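Cytochrome P450 (Novosphingobium aromaticivorans, PDB 3OFT) belongs to the cytochrome P450 family as CYP101C1, a largely helical haem protein that binds protoporphyrin IX containing iron within its fold. Local coordinates at residues R58-G62 against R334-V340; M275-P279 against H311-P315; G36-V40 against A293-I298. One frame throughout, in Å; residues are numbered along the deposited sequence.

Contact 1 (R58-G62 against R334-V340); sequences RELWG and RHTTMGV. With HEM (protoporphyrin IX containing Fe), chain D.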
loop_
_atom_site.group_PDB
_atom_site.type_symbol
_atom_site.label_atom_id
_atom_site.label_comp_id
_atom_site.label_asym_id
_atom_site.label_seq_id
_atom_site.Cartn_x
_atom_site.Cartn_y
_atom_site.Cartn_z
ATOM N N ARG A 58 -16.998 1.034 -0.001
ATOM C CA ARG A 58 -16.807 2.475 0.182
ATOM C C ARG A 58 -17.485 3.035 1.475
ATOM O O ARG A 58 -16.893 3.867 2.212
ATOM C CB ARG A 58 -17.275 3.224 -1.074
ATOM C CG ARG A 58 -17.069 4.689 -1.013
ATOM C CD ARG A 58 -15.617 5.048 -1.219
ATOM N NE ARG A 58 -15.484 6.504 -1.391
ATOM C CZ ARG A 58 -14.421 7.109 -1.920
ATOM N NH1 ARG A 58 -13.396 6.388 -2.328
ATOM N NH2 ARG A 58 -14.382 8.431 -2.012
ATOM N N GLU A 59 -18.706 2.602 1.754
ATOM C CA GLU A 59 -19.444 3.086 2.923
ATOM C C GLU A 59 -18.825 2.619 4.245
ATOM O O GLU A 59 -18.671 3.395 5.191
ATOM C CB GLU A 59 -20.940 2.743 2.854
ATOM C CG GLU A 59 -21.311 1.296 3.204
ATOM C CD GLU A 59 -22.814 1.063 3.362
ATOM O OE1 GLU A 59 -23.212 -0.125 3.399
ATOM O OE2 GLU A 59 -23.578 2.054 3.441
ATOM N N LEU A 60 -18.471 1.351 4.329
ATOM C CA LEU A 60 -17.933 0.835 5.604
ATOM C C LEU A 60 -16.524 1.354 5.910
ATOM O O LEU A 60 -16.175 1.592 7.070
ATOM C CB LEU A 60 -17.883 -0.677 5.493
ATOM C CG LEU A 60 -19.075 -1.521 5.957
ATOM C CD1 LEU A 60 -20.403 -0.833 6.315
ATOM C CD2 LEU A 60 -19.123 -2.983 5.327
ATOM N N TRP A 61 -15.719 1.567 4.867
ATOM C CA TRP A 61 -14.344 2.053 5.039
ATOM C C TRP A 61 -14.362 3.452 5.639
ATOM O O TRP A 61 -13.483 3.822 6.433
ATOM C CB TRP A 61 -13.644 2.081 3.680
ATOM C CG TRP A 61 -12.126 2.043 3.720
ATOM C CD1 TRP A 61 -11.280 2.807 4.472
ATOM C CD2 TRP A 61 -11.308 1.222 2.898
ATOM N NE1 TRP A 61 -9.949 2.477 4.172
ATOM C CE2 TRP A 61 -9.958 1.510 3.207
ATOM C CE3 TRP A 61 -11.585 0.259 1.929
ATOM C CZ2 TRP A 61 -8.880 0.852 2.580
ATOM C CZ3 TRP A 61 -10.513 -0.393 1.292
ATOM C CH2 TRP A 61 -9.177 -0.084 1.628
ATOM N N GLY A 62 -15.366 4.233 5.254
ATOM C CA GLY A 62 -15.470 5.605 5.712
ATOM C C GLY A 62 -16.136 5.770 7.077
ATOM O O GLY A 62 -16.096 6.868 7.652
ATOM N N ARG A 334 -11.683 10.150 -5.122
ATOM C CA ARG A 334 -12.982 9.537 -5.418
ATOM C C ARG A 334 -12.929 8.023 -5.580
ATOM O O ARG A 334 -13.965 7.364 -5.606
ATOM C CB ARG A 334 -13.655 10.186 -6.626
ATOM C CG ARG A 334 -14.286 11.549 -6.230
ATOM C CD ARG A 334 -14.838 12.287 -7.432
ATOM N NE ARG A 334 -16.078 11.690 -7.935
ATOM C CZ ARG A 334 -16.597 11.912 -9.148
ATOM N NH1 ARG A 334 -15.981 12.707 -10.015
ATOM N NH2 ARG A 334 -17.737 11.327 -9.496
ATOM N N HIS A 335 -11.733 7.464 -5.680
ATOM C CA HIS A 335 -11.642 6.007 -5.622
ATOM C C HIS A 335 -10.916 5.614 -4.328
ATOM O O HIS A 335 -10.653 6.465 -3.462
ATOM C CB HIS A 335 -11.006 5.411 -6.897
ATOM C CG HIS A 335 -9.597 5.870 -7.153
ATOM N ND1 HIS A 335 -8.514 5.364 -6.472
ATOM C CD2 HIS A 335 -9.098 6.736 -8.059
ATOM C CE1 HIS A 335 -7.408 5.953 -6.903
ATOM N NE2 HIS A 335 -7.731 6.758 -7.897
ATOM N N THR A 336 -10.632 4.333 -4.192
ATOM C CA THR A 336 -10.299 3.780 -2.873
ATOM C C THR A 336 -8.887 3.204 -2.801
ATOM O O THR A 336 -8.541 2.542 -1.821
ATOM C CB THR A 336 -11.441 2.824 -2.421
ATOM O OG1 THR A 336 -12.675 3.570 -2.396
ATOM C CG2 THR A 336 -11.228 2.286 -1.016
ATOM N N THR A 337 -8.032 3.486 -3.803
ATOM C CA THR A 337 -6.656 2.937 -3.757
ATOM C C THR A 337 -5.950 3.325 -2.439
ATOM O O THR A 337 -5.253 2.496 -1.833
ATOM C CB THR A 337 -5.793 3.369 -4.968
ATOM O OG1 THR A 337 -6.416 2.871 -6.151
ATOM C CG2 THR A 337 -4.359 2.768 -4.850
ATOM N N MET A 338 -6.167 4.566 -1.996
ATOM C CA MET A 338 -5.517 5.090 -0.822
ATOM C C MET A 338 -6.449 5.084 0.407
ATOM O O MET A 338 -6.111 5.644 1.433
ATOM C CB MET A 338 -5.040 6.517 -1.128
ATOM C CG MET A 338 -4.232 6.633 -2.434
ATOM S SD MET A 338 -2.773 5.596 -2.444
ATOM C CE MET A 338 -1.984 6.220 -1.058
ATOM N N GLY A 339 -7.586 4.414 0.293
ATOM C CA GLY A 339 -8.558 4.349 1.376
ATOM C C GLY A 339 -9.584 5.452 1.290
ATOM O O GLY A 339 -9.782 6.070 0.224
ATOM N N VAL A 340 -10.271 5.671 2.392
ATOM C CA VAL A 340 -11.356 6.674 2.424
ATOM C C VAL A 340 -11.565 7.287 3.802
ATOM O O VAL A 340 -11.411 6.623 4.830
ATOM C CB VAL A 340 -12.687 6.156 1.765
ATOM C CG1 VAL A 340 -12.737 4.682 1.620
ATOM C CG2 VAL A 340 -14.011 6.819 2.271
HETATM C CHA HEM D . -2.848 4.596 5.213
HETATM C CHB HEM D . -2.458 2.633 0.774
HETATM C CHC HEM D . 1.953 4.546 0.346
HETATM C CHD HEM D . 1.958 5.557 5.045
HETATM C C1A HEM D . -3.132 3.966 4.015
HETATM C C2A HEM D . -4.414 3.397 3.674
HETATM C C3A HEM D . -4.340 2.855 2.463
HETATM C C4A HEM D . -2.965 3.027 1.988
HETATM C CMA HEM D . -5.500 2.105 1.762
HETATM C CAA HEM D . -5.694 3.459 4.556
HETATM C CBA HEM D . -5.611 2.342 5.572
HETATM C CGA HEM D . -6.869 2.241 6.422
HETATM O O1A HEM D . -6.863 1.427 7.398
HETATM O O2A HEM D . -7.906 2.936 6.181
HETATM C C1B HEM D . -1.225 2.987 0.244
HETATM C C2B HEM D . -0.767 2.712 -1.093
HETATM C C3B HEM D . 0.463 3.256 -1.193
HETATM C C4B HEM D . 0.791 3.876 0.076
HETATM C CMB HEM D . -1.586 1.946 -2.148
HETATM C CAB HEM D . 1.476 3.275 -2.341
HETATM C CBB HEM D . 1.276 2.648 -3.515
HETATM C C1C HEM D . 2.393 5.006 1.552
HETATM C C2C HEM D . 3.650 5.689 1.827
HETATM C C3C HEM D . 3.642 5.936 3.168
HETATM C C4C HEM D . 2.374 5.519 3.719
HETATM C CMC HEM D . 4.757 5.988 0.767
HETATM C CAC HEM D . 4.676 6.657 4.066
HETATM C CBC HEM D . 5.982 6.628 3.821
HETATM C C1D HEM D . 0.689 5.430 5.506
HETATM C C2D HEM D . 0.288 5.721 6.876
HETATM C C3D HEM D . -1.207 5.462 6.901
HETATM C C4D HEM D . -1.578 5.001 5.592
HETATM C CMD HEM D . 1.194 6.252 8.043
HETATM C CAD HEM D . -2.103 5.654 8.159
HETATM C CBD HEM D . -2.856 6.978 7.940
HETATM C CGD HEM D . -3.875 7.069 9.081
HETATM O O1D HEM D . -4.190 6.065 9.751
HETATM O O2D HEM D . -4.441 8.144 9.309
HETATM N NA HEM D . -2.265 3.740 2.944
HETATM N NB HEM D . -0.264 3.735 0.892
HETATM N NC HEM D . 1.634 4.967 2.711
HETATM N ND HEM D . -0.422 4.991 4.795
HETATM FE FE HEM D . -0.353 4.426 2.814
HETATM O O HOH W 1 -8.781 5.187 4.943
HETATM O O HOH W 2 0.446 2.326 3.630
#

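Contact 2 (M275-P279 against H311-P315); sequences MRRYP and HNLDP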
loop_
_atom_site.group_PDB
_atom_site.type_symbol
_atom_site.label_atom_id
_atom_site.label_comp_id
_atom_site.label_asym_id
_atom_site.label_seq_id
_atom_site.Cartn_x
_atom_site.Cartn_y
_atom_site.Cartn_z
ATOM N N MET A 275 -2.834 3.910 -10.937
ATOM C CA MET A 275 -3.081 3.735 -9.478
ATOM C C MET A 275 -4.542 3.382 -9.197
ATOM O O MET A 275 -4.835 2.560 -8.330
ATOM C CB MET A 275 -2.596 4.932 -8.657
ATOM C CG MET A 275 -1.076 5.103 -8.770
ATOM S SD MET A 275 -0.352 6.598 -8.036
ATOM C CE MET A 275 -0.483 6.161 -6.310
ATOM N N ARG A 276 -5.455 3.943 -9.974
ATOM C CA ARG A 276 -6.880 3.622 -9.874
ATOM C C ARG A 276 -7.094 2.198 -10.378
ATOM O O ARG A 276 -7.904 1.449 -9.817
ATOM C CB ARG A 276 -7.706 4.612 -10.754
ATOM C CG ARG A 276 -9.190 4.407 -10.649
ATOM C CD ARG A 276 -9.945 4.863 -11.920
ATOM N NE ARG A 276 -9.482 4.199 -13.167
ATOM C CZ ARG A 276 -9.864 2.991 -13.586
ATOM N NH1 ARG A 276 -10.667 2.207 -12.859
ATOM N NH2 ARG A 276 -9.387 2.522 -14.749
ATOM N N ARG A 277 -6.376 1.840 -11.451
ATOM C CA ARG A 277 -6.643 0.574 -12.185
ATOM C C ARG A 277 -6.147 -0.661 -11.422
ATOM O O ARG A 277 -6.715 -1.752 -11.564
ATOM C CB ARG A 277 -5.938 0.618 -13.566
ATOM C CG ARG A 277 -5.978 -0.680 -14.415
ATOM C CD ARG A 277 -7.412 -1.147 -14.763
ATOM N NE ARG A 277 -7.375 -2.441 -15.487
ATOM C CZ ARG A 277 -7.278 -3.641 -14.917
ATOM N NH1 ARG A 277 -7.149 -3.762 -13.604
ATOM N NH2 ARG A 277 -7.223 -4.730 -15.676
ATOM N N TYR A 278 -5.048 -0.504 -10.671
ATOM C CA TYR A 278 -4.381 -1.677 -10.022
ATOM C C TYR A 278 -4.249 -1.613 -8.501
ATOM O O TYR A 278 -3.130 -1.805 -7.972
ATOM C CB TYR A 278 -2.991 -1.989 -10.635
ATOM C CG TYR A 278 -3.076 -2.220 -12.132
ATOM C CD1 TYR A 278 -3.673 -3.385 -12.633
ATOM C CD2 TYR A 278 -2.594 -1.276 -13.033
ATOM C CE1 TYR A 278 -3.777 -3.613 -14.041
ATOM C CE2 TYR A 278 -2.689 -1.496 -14.433
ATOM C CZ TYR A 278 -3.256 -2.677 -14.917
ATOM O OH TYR A 278 -3.364 -2.938 -16.282
ATOM N N PRO A 279 -5.383 -1.426 -7.788
ATOM C CA PRO A 279 -5.296 -1.356 -6.340
ATOM C C PRO A 279 -5.176 -2.751 -5.729
ATOM O O PRO A 279 -5.870 -3.705 -6.177
ATOM C CB PRO A 279 -6.645 -0.716 -5.951
ATOM C CG PRO A 279 -7.625 -1.331 -6.990
ATOM C CD PRO A 279 -6.764 -1.182 -8.268
ATOM N N HIS A 311 -14.118 -1.847 -4.774
ATOM C CA HIS A 311 -14.696 -0.532 -5.162
ATOM C C HIS A 311 -14.198 -0.108 -6.541
ATOM O O HIS A 311 -15.021 0.062 -7.481
ATOM C CB HIS A 311 -14.375 0.558 -4.119
ATOM C CG HIS A 311 -14.942 1.907 -4.445
ATOM N ND1 HIS A 311 -16.263 2.111 -4.781
ATOM C CD2 HIS A 311 -14.360 3.124 -4.463
ATOM C CE1 HIS A 311 -16.464 3.397 -5.016
ATOM N NE2 HIS A 311 -15.331 4.032 -4.811
ATOM N N ASN A 312 -12.881 0.081 -6.678
ATOM C CA ASN A 312 -12.313 0.573 -7.949
ATOM C C ASN A 312 -12.705 -0.204 -9.186
ATOM O O ASN A 312 -12.951 0.401 -10.227
ATOM C CB ASN A 312 -10.807 0.624 -7.925
ATOM C CG ASN A 312 -10.278 1.647 -6.947
ATOM O OD1 ASN A 312 -10.930 1.979 -5.943
ATOM N ND2 ASN A 312 -9.087 2.156 -7.233
ATOM N N LEU A 313 -12.737 -1.523 -9.094
ATOM C CA LEU A 313 -12.962 -2.317 -10.289
ATOM C C LEU A 313 -14.375 -2.907 -10.411
ATOM O O LEU A 313 -14.586 -3.836 -11.210
ATOM C CB LEU A 313 -11.891 -3.422 -10.399
ATOM C CG LEU A 313 -10.432 -2.914 -10.467
ATOM C CD1 LEU A 313 -9.532 -4.089 -10.769
ATOM C CD2 LEU A 313 -10.220 -1.788 -11.554
ATOM N N ASP A 314 -15.314 -2.409 -9.608
ATOM C CA ASP A 314 -16.695 -2.909 -9.603
ATOM C C ASP A 314 -17.386 -2.060 -10.687
ATOM O O ASP A 314 -17.480 -0.829 -10.522
ATOM C CB ASP A 314 -17.368 -2.641 -8.246
ATOM C CG ASP A 314 -18.861 -3.087 -8.201
ATOM O OD1 ASP A 314 -19.426 -3.417 -9.272
ATOM O OD2 ASP A 314 -19.448 -3.145 -7.076
ATOM N N PRO A 315 -17.808 -2.704 -11.793
ATOM C CA PRO A 315 -18.501 -1.982 -12.887
ATOM C C PRO A 315 -19.776 -1.265 -12.427
ATOM O O PRO A 315 -20.227 -0.321 -13.079
ATOM C CB PRO A 315 -18.805 -3.063 -13.929
ATOM C CG PRO A 315 -18.491 -4.372 -13.333
ATOM C CD PRO A 315 -17.787 -4.175 -11.996
HETATM O O HOH W 3 -12.192 2.985 -10.382
#

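Contact 3 (G36-V40 against A293-I298); sequences GPGLV and ADGVTI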
loop_
_atom_site.group_PDB
_atom_site.type_symbol
_atom_site.label_atom_id
_atom_site.label_comp_id
_atom_site.label_asym_id
_atom_site.label_seq_id
_atom_site.Cartn_x
_atom_site.Cartn_y
_atom_site.Cartn_z
ATOM N N GLY A 36 -21.702 -12.519 -6.162
ATOM C CA GLY A 36 -22.511 -12.910 -5.006
ATOM C C GLY A 36 -23.057 -11.738 -4.244
ATOM O O GLY A 36 -23.038 -10.623 -4.736
ATOM N N PRO A 37 -23.548 -11.974 -3.005
ATOM C CA PRO A 37 -24.032 -10.916 -2.125
ATOM C C PRO A 37 -22.947 -9.829 -1.861
ATOM O O PRO A 37 -21.750 -10.128 -1.905
ATOM C CB PRO A 37 -24.386 -11.670 -0.837
ATOM C CG PRO A 37 -24.582 -13.118 -1.261
ATOM C CD PRO A 37 -23.629 -13.311 -2.389
ATOM N N GLY A 38 -23.378 -8.597 -1.626
ATOM C CA GLY A 38 -22.467 -7.466 -1.438
ATOM C C GLY A 38 -21.779 -7.431 -0.088
ATOM O O GLY A 38 -20.915 -6.580 0.146
ATOM N N LEU A 39 -22.182 -8.331 0.810
ATOM C CA LEU A 39 -21.552 -8.479 2.143
ATOM C C LEU A 39 -21.692 -9.933 2.529
ATOM O O LEU A 39 -22.828 -10.428 2.642
ATOM C CB LEU A 39 -22.217 -7.547 3.171
ATOM C CG LEU A 39 -21.641 -7.319 4.566
ATOM C CD1 LEU A 39 -20.140 -7.015 4.551
ATOM C CD2 LEU A 39 -22.396 -6.148 5.248
ATOM N N VAL A 40 -20.561 -10.638 2.626
ATOM C CA VAL A 40 -20.528 -12.101 2.853
ATOM C C VAL A 40 -19.789 -12.397 4.160
ATOM O O VAL A 40 -19.007 -11.558 4.649
ATOM C CB VAL A 40 -19.904 -12.903 1.640
ATOM C CG1 VAL A 40 -20.811 -12.829 0.418
ATOM C CG2 VAL A 40 -18.491 -12.424 1.264
ATOM N N ALA A 293 -25.902 -2.842 7.083
ATOM C CA ALA A 293 -25.251 -2.728 5.794
ATOM C C ALA A 293 -25.760 -3.829 4.868
ATOM O O ALA A 293 -25.782 -5.018 5.237
ATOM C CB ALA A 293 -23.742 -2.844 5.964
ATOM N N ASP A 294 -26.146 -3.446 3.657
ATOM C CA ASP A 294 -26.576 -4.398 2.635
ATOM C C ASP A 294 -27.667 -5.376 3.113
ATOM O O ASP A 294 -27.710 -6.525 2.658
ATOM C CB ASP A 294 -25.377 -5.196 2.098
ATOM C CG ASP A 294 -25.744 -6.037 0.871
ATOM O OD1 ASP A 294 -26.449 -5.503 -0.015
ATOM O OD2 ASP A 294 -25.335 -7.215 0.777
ATOM N N GLY A 295 -28.503 -4.942 4.056
ATOM C CA GLY A 295 -29.586 -5.793 4.568
ATOM C C GLY A 295 -29.229 -6.774 5.674
ATOM O O GLY A 295 -30.026 -7.663 6.011
ATOM N N VAL A 296 -28.028 -6.648 6.230
ATOM C CA VAL A 296 -27.632 -7.434 7.401
ATOM C C VAL A 296 -27.101 -6.472 8.457
ATOM O O VAL A 296 -27.051 -5.258 8.218
ATOM C CB VAL A 296 -26.593 -8.547 7.096
ATOM C CG1 VAL A 296 -27.198 -9.649 6.212
ATOM C CG2 VAL A 296 -25.284 -7.964 6.487
ATOM N N THR A 297 -26.754 -7.007 9.628
ATOM C CA THR A 297 -26.217 -6.220 10.726
ATOM C C THR A 297 -24.878 -6.810 11.129
ATOM O O THR A 297 -24.780 -7.965 11.577
ATOM C CB THR A 297 -27.116 -6.240 11.977
ATOM O OG1 THR A 297 -28.400 -5.712 11.643
ATOM C CG2 THR A 297 -26.507 -5.404 13.129
ATOM N N ILE A 298 -23.848 -5.993 10.974
ATOM C CA ILE A 298 -22.558 -6.311 11.537
ATOM C C ILE A 298 -22.686 -5.995 13.033
ATOM O O ILE A 298 -23.029 -4.886 13.397
ATOM C CB ILE A 298 -21.446 -5.458 10.867
ATOM C CG1 ILE A 298 -21.364 -5.793 9.371
ATOM C CG2 ILE A 298 -20.105 -5.683 11.594
ATOM C CD1 ILE A 298 -20.607 -4.790 8.525
HETATM O O HOH W 4 -26.306 -8.297 -1.417
#

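Contact 1 (R58-G62 against R334-V340)
Gly-62 and Val-340 bring the two backbones nearest, CA to CA 5.4 Å, where helix 54-62 meets an irregular loop that folds into a type I beta turn from Thr-336 to Gly-339. The indole of Trp-61 lies across that loop. Three groups press on the same ring face. Val-340 CG1 sits over the five-membered ring of Trp-61, 3.8 Å from its centroid, in a CH-pi contact. Thr-336 CG2 makes the matching contact over the six-membered ring. Gly-339 CA fills in toward the rim.

At its edge the indole reaches the haem. Trp-61 NE1 donates to propionate oxygen HEM O2A at 2.9 Å, with an N-H...O angle of 147°. Water 1 backs this bond. It accepts from Val-340 N at 3.0 Å and donates to HEM O2A at 2.7 Å, so both segments hold one carboxylate oxygen.

Arg-58 reaches the 334-336 part of the loop. Its chain leaves with CG anti to the backbone N, then bends at chi2 (76°), which carries the guanidinium to the loop. Arg-58 NH1 gives a weak bond to His-335 O at 3.0 Å. It also points to Thr-336 OG1, whose position is less certain. NH2 bonds Ile-333 O. Val-340 CG2 and Arg-334 O lie over opposite faces of the group.

Met-338 packs on the porphyrin and pairs through its backbone with Cys-345, in the haem-binding loop characteristic of P450s. Trp-61 also touches Leu-306 of strand 303-307, and Arg-58 touches His-311 of helix 309-312. The loop itself runs on toward helix 348-365.

Contact 2 (M275-P279 against H311-P315)
Arg-276 turns the edge of its guanidinium toward Asn-312 O, and water 3 lies in the same plane. The water accepts from Arg-276 NH1 at 3.0 Å and donates to Asn-312 O at 2.7 Å. The guanidinium and the Asn-312 amide are tilted by 28°. Within 275-279, Tyr-278 CE1 lies over one face of the Arg-277 guanidinium, and Arg-277 CG sits over the centre of the Tyr-278 ring.

The direct bond runs from Asn-312 ND2 to Arg-276 O, 2.9 Å long and nearly straight at 170°. The donor lies in the carbonyl plane, on a lone pair. Asn-312 OD1 accepts from Thr-336 N, so both ends of the amide are engaged and its rotation is fixed. Pro-279 CG rests beside the amide, 3.8 Å from Asn-312 ND2.

Arg-276 also forms a salt bridge with Glu-273. The two make the ExxR motif of the P450 K helix, here helix 267-277. His-335 touches the arginine, and Pro-321 O takes a bond from its NH1.

Leu-313 crosses Arg-277 at about a right angle. Leu-313 CD2 comes within 3.5 Å of Arg-277 O, a buried carbonyl oxygen with no polar partner in the model. Arg-277 NE bonds Glu-322 O.

Contact 3 (G36-V40 against A293-I298)
Asp-294 OD2 is held near Gly-38 by water 4 and by a charged partner. The water donates to Asp-294 OD2 at 2.6 Å and accepts from Gly-38 N at 3.0 Å. Arg-10 adds a salt bridge to the same oxygen. Leu-39 N lies 3.3 Å from Asp-294 OD2, but at an angle too poor for a bond. The other carboxylate oxygen, OD1, pairs with Arg-53. Two arginines thus share the carboxylate and would be expected to keep it ionised. Asp-294 holds CG anti to its own N (chi1 -171°), which extends the carboxylate from the turn toward the 36-40 backbone.

Leu-39 supplies the apolar half. One methyl, CD2, does nearly all the touching. Leu-39 CD2 meets Ala-293 CB and Val-296 CG2, each at 3.6 Å. Ile-298 CD1 stands a little farther off, 4.0 Å from Leu-39 CD2. Leu-39 and Val-296 approach each other at a slant.

Asp-294 and Gly-295 form the tip of a two-residue beta hairpin with a type I' turn. Ala-293 and Val-296 close it with two backbone bonds: Ala-293 N to Val-296 O and Val-296 N to Ala-293 O, both 2.9 Å. Both tip residues have positive phi, as this turn requires.

Strands 291-293 and 296-298 form the hairpin. It packs by side chains on strand 39-42, near the edge of the six-stranded mixed sheet. Trp-49 of the adjoining strand 48-51 touches Leu-39, Val-296 and Ile-298. Helix 54-62 also meets the hairpin: Leu-60 packs on Ala-293 and Ile-298, and Val-56 on Asp-294.

In the fold
Contact 2 is buried and contact 1 partly so, with centres about 14 and 13 Å from the chain's centre. The centre of contact 3 lies about 26 Å out, yet its touching residues are mostly buried. Contacts 1 and 2 are neighbours. Thr-337 OG1 bonds Met-275 O and ties the haem-side loop to helix 267-277, while a second bond reaches helix 309-312. Helix 54-62 is common ground for contacts 1 and 3, through Leu-60. Contacts 2 and 3 do not touch. The chemistry differs too: contact 1 uses an aromatic face and a haem propionate, contact 2 an amide-to-carbonyl bond, contact 3 a water-bridged carboxylate beside methyl packing.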